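Local coordinates for protein Nrps/pks (Streptomyces albus, PDB 4OPE) that probably catalyses decarboxylative Claisen condensation in oxazolomycin assembly, as a ketosynthase domain of an "AT-less" type I polyketide synthase, at residues 447-455 / 541-549. Residues are numbered along the deposited sequence; the frame is centred on the assembly and turned at random.
Sequences PPYVCALSA and APELAEAWV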
loop_
_atom_site.group_PDB
_atom_site.type_symbol
_atom_site.label_atom_id
_atom_site.label_comp_id
_atom_site.label_asym_id
_atom_site.label_seq_id
_atom_site.Cartn_x
_atom_site.Cartn_y
_atom_site.Cartn_z
ATOM N N PRO A 447 46.139 -15.205 -7.865
ATOM C CA PRO A 447 46.136 -14.650 -9.198
ATOM C C PRO A 447 46.604 -15.638 -10.266
ATOM O O PRO A 447 47.086 -16.707 -9.966
ATOM C CB PRO A 447 47.121 -13.458 -9.099
ATOM C CG PRO A 447 47.919 -13.693 -7.866
ATOM C CD PRO A 447 46.965 -14.407 -6.941
ATOM N N PRO A 448 46.429 -15.283 -11.521
ATOM C CA PRO A 448 45.696 -14.106 -11.928
ATOM C C PRO A 448 44.169 -14.320 -11.854
ATOM O O PRO A 448 43.662 -15.412 -11.473
ATOM C CB PRO A 448 46.167 -13.888 -13.347
ATOM C CG PRO A 448 46.398 -15.283 -13.844
ATOM C CD PRO A 448 46.971 -16.023 -12.660
ATOM N N TYR A 449 43.458 -13.238 -12.138
ATOM C CA TYR A 449 42.059 -13.218 -11.998
ATOM C C TYR A 449 41.567 -12.639 -13.282
ATOM O O TYR A 449 42.324 -11.984 -14.009
ATOM C CB TYR A 449 41.624 -12.335 -10.836
ATOM C CG TYR A 449 42.225 -12.654 -9.487
ATOM C CD1 TYR A 449 41.804 -13.736 -8.740
ATOM C CD2 TYR A 449 43.181 -11.804 -8.916
ATOM C CE1 TYR A 449 42.360 -13.994 -7.490
ATOM C CE2 TYR A 449 43.731 -12.060 -7.661
ATOM C CZ TYR A 449 43.329 -13.164 -6.967
ATOM O OH TYR A 449 43.886 -13.407 -5.730
ATOM N N VAL A 450 40.289 -12.888 -13.557
ATOM C CA VAL A 450 39.655 -12.277 -14.711
ATOM C C VAL A 450 38.710 -11.227 -14.223
ATOM O O VAL A 450 37.967 -11.471 -13.276
ATOM C CB VAL A 450 38.880 -13.289 -15.565
ATOM C CG1 VAL A 450 37.812 -13.990 -14.754
ATOM C CG2 VAL A 450 38.274 -12.596 -16.770
ATOM N N CYS A 451 38.773 -10.059 -14.845
ATOM C CA CYS A 451 37.806 -9.025 -14.633
ATOM C C CYS A 451 36.895 -9.026 -15.822
ATOM O O CYS A 451 37.304 -8.720 -16.932
ATOM C CB CYS A 451 38.469 -7.662 -14.563
ATOM S SG CYS A 451 37.358 -6.238 -14.815
ATOM N N ALA A 452 35.636 -9.321 -15.601
ATOM C CA ALA A 452 34.739 -9.463 -16.725
ATOM C C ALA A 452 33.601 -8.421 -16.622
ATOM O O ALA A 452 32.871 -8.396 -15.642
ATOM C CB ALA A 452 34.212 -10.888 -16.729
ATOM N N LEU A 453 33.482 -7.567 -17.627
ATOM C CA LEU A 453 32.517 -6.477 -17.634
ATOM C C LEU A 453 31.631 -6.637 -18.832
ATOM O O LEU A 453 32.080 -7.149 -19.857
ATOM C CB LEU A 453 33.197 -5.135 -17.786
ATOM C CG LEU A 453 34.179 -4.687 -16.715
ATOM C CD1 LEU A 453 34.677 -3.276 -17.011
ATOM C CD2 LEU A 453 33.497 -4.655 -15.381
ATOM N N SER A 454 30.375 -6.195 -18.716
ATOM C CA SER A 454 29.509 -6.119 -19.867
ATOM C C SER A 454 28.566 -4.973 -19.739
ATOM O O SER A 454 28.348 -4.447 -18.656
ATOM C CB SER A 454 28.713 -7.418 -20.092
ATOM O OG SER A 454 27.867 -7.753 -19.004
ATOM N N ALA A 455 27.989 -4.596 -20.861
ATOM C CA ALA A 455 27.036 -3.555 -20.883
ATOM C C ALA A 455 26.133 -3.769 -22.095
ATOM O O ALA A 455 26.421 -4.581 -22.973
ATOM C CB ALA A 455 27.736 -2.210 -20.937
ATOM N N ALA A 541 42.655 -18.031 -16.032
ATOM C CA ALA A 541 42.057 -16.735 -16.281
ATOM C C ALA A 541 42.037 -16.350 -17.773
ATOM O O ALA A 541 41.025 -15.901 -18.273
ATOM C CB ALA A 541 42.774 -15.682 -15.428
ATOM N N PRO A 542 43.161 -16.522 -18.490
ATOM C CA PRO A 542 43.153 -16.244 -19.944
ATOM C C PRO A 542 42.060 -17.015 -20.678
ATOM O O PRO A 542 41.413 -16.494 -21.600
ATOM C CB PRO A 542 44.515 -16.739 -20.420
ATOM C CG PRO A 542 45.345 -16.906 -19.198
ATOM C CD PRO A 542 44.432 -17.097 -18.028
ATOM N N GLU A 543 41.861 -18.257 -20.265
ATOM C CA GLU A 543 40.807 -19.092 -20.843
ATOM C C GLU A 543 39.447 -18.553 -20.530
ATOM O O GLU A 543 38.583 -18.548 -21.386
ATOM C CB GLU A 543 40.913 -20.547 -20.341
ATOM C CG GLU A 543 42.114 -21.281 -20.885
ATOM C CD GLU A 543 42.199 -22.702 -20.367
ATOM O OE1 GLU A 543 42.635 -22.877 -19.196
ATOM O OE2 GLU A 543 41.884 -23.644 -21.168
ATOM N N LEU A 544 39.281 -18.109 -19.297
ATOM C CA LEU A 544 38.045 -17.481 -18.820
ATOM C C LEU A 544 37.790 -16.172 -19.505
ATOM O O LEU A 544 36.696 -15.934 -20.016
ATOM C CB LEU A 544 38.087 -17.270 -17.305
ATOM C CG LEU A 544 38.224 -18.586 -16.493
ATOM C CD1 LEU A 544 38.177 -18.337 -14.993
ATOM C CD2 LEU A 544 37.157 -19.579 -16.890
ATOM N N ALA A 545 38.813 -15.341 -19.537
ATOM C CA ALA A 545 38.768 -14.112 -20.288
ATOM C C ALA A 545 38.327 -14.327 -21.714
ATOM O O ALA A 545 37.458 -13.654 -22.198
ATOM C CB ALA A 545 40.132 -13.459 -20.267
ATOM N N GLU A 546 38.924 -15.261 -22.416
ATOM C CA GLU A 546 38.576 -15.433 -23.843
ATOM C C GLU A 546 37.118 -15.894 -24.050
ATOM O O GLU A 546 36.463 -15.538 -25.021
ATOM C CB GLU A 546 39.578 -16.382 -24.529
ATOM C CG GLU A 546 40.972 -15.757 -24.772
ATOM C CD GLU A 546 42.017 -16.755 -25.335
ATOM O OE1 GLU A 546 42.010 -17.941 -24.918
ATOM O OE2 GLU A 546 42.852 -16.367 -26.199
ATOM N N ALA A 547 36.614 -16.690 -23.126
ATOM C CA ALA A 547 35.272 -17.217 -23.229
ATOM C C ALA A 547 34.244 -16.134 -22.992
ATOM O O ALA A 547 33.275 -16.057 -23.692
ATOM C CB ALA A 547 35.097 -18.350 -22.226
ATOM N N TRP A 548 34.483 -15.296 -21.986
ATOM C CA TRP A 548 33.654 -14.173 -21.686
ATOM C C TRP A 548 33.487 -13.250 -22.858
ATOM O O TRP A 548 32.371 -12.847 -23.190
ATOM C CB TRP A 548 34.255 -13.404 -20.516
ATOM C CG TRP A 548 33.443 -12.218 -20.089
ATOM C CD1 TRP A 548 33.750 -10.871 -20.269
ATOM C CD2 TRP A 548 32.198 -12.265 -19.448
ATOM N NE1 TRP A 548 32.750 -10.107 -19.757
ATOM C CE2 TRP A 548 31.785 -10.941 -19.244
ATOM C CE3 TRP A 548 31.385 -13.302 -19.016
ATOM C CZ2 TRP A 548 30.587 -10.629 -18.621
ATOM C CZ3 TRP A 548 30.179 -13.001 -18.397
ATOM C CH2 TRP A 548 29.794 -11.674 -18.207
ATOM N N VAL A 549 34.589 -12.881 -23.479
ATOM C CA VAL A 549 34.540 -12.059 -24.687
ATOM C C VAL A 549 33.794 -12.704 -25.871
ATOM O O VAL A 549 33.100 -11.994 -26.624
ATOM C CB VAL A 549 35.960 -11.589 -25.060
ATOM C CG1 VAL A 549 35.992 -10.899 -26.402
ATOM C CG2 VAL A 549 36.429 -10.627 -23.968
#
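From Ala541 beside Val450 to Trp548 beside Ala452, the helix at 541-549 runs nearly parallel to strand 449-455, their axes inclined by 16° and 7.5 Å apart at closest approach. It exemplifies a helix packed on one face of a small antiparallel sheet, over its outermost strand, while helices 481-488 and 458-473 cover the other face, here apart from the large thiolase-fold sheet; strand 496-502, which pairs with 449-455, contributes Val501, which touches both Ala541 and Ala545. The small side chains of Ala541 and Ala545 probably let the first turns come near the strand. The methyl of Ala541 meets Pro448 CG at 4.0 Å and also rests against the backbone of Tyr449. Val450 divides its branches between two helix residues: CG1 reaches Leu544 CB at 4.2 Å, whereas CG2, anti to the backbone N, packs on Ala545 CA at 3.9 Å. At the other end Trp548 swings its indole toward the strand, CG anti to its own N (chi1 -178°). Ala452 CB sits over one face in a CH-pi contact, 3.4 Å from the centroid of the five-membered ring and almost on its normal. At the ring edge, NE1 donates to Leu453 O at 3.0 Å; the bond is fairly straight (163°) and lies close to the indole plane, but approaches from above the carbonyl plane. Arg497 adds a cation-pi interaction with Trp548, and Ser454 OG, which lies obliquely to the indole, is hydrogen-bonded to Met494 N. A leucine in place of Trp548 would probably leave Leu453 O without its indole donor and Ala452 without its aromatic cover. One indole thus joins apolar packing to a directional bond; bond and CH-pi contact together probably hold the ring's rotation, and the bond satisfies the buried N-H.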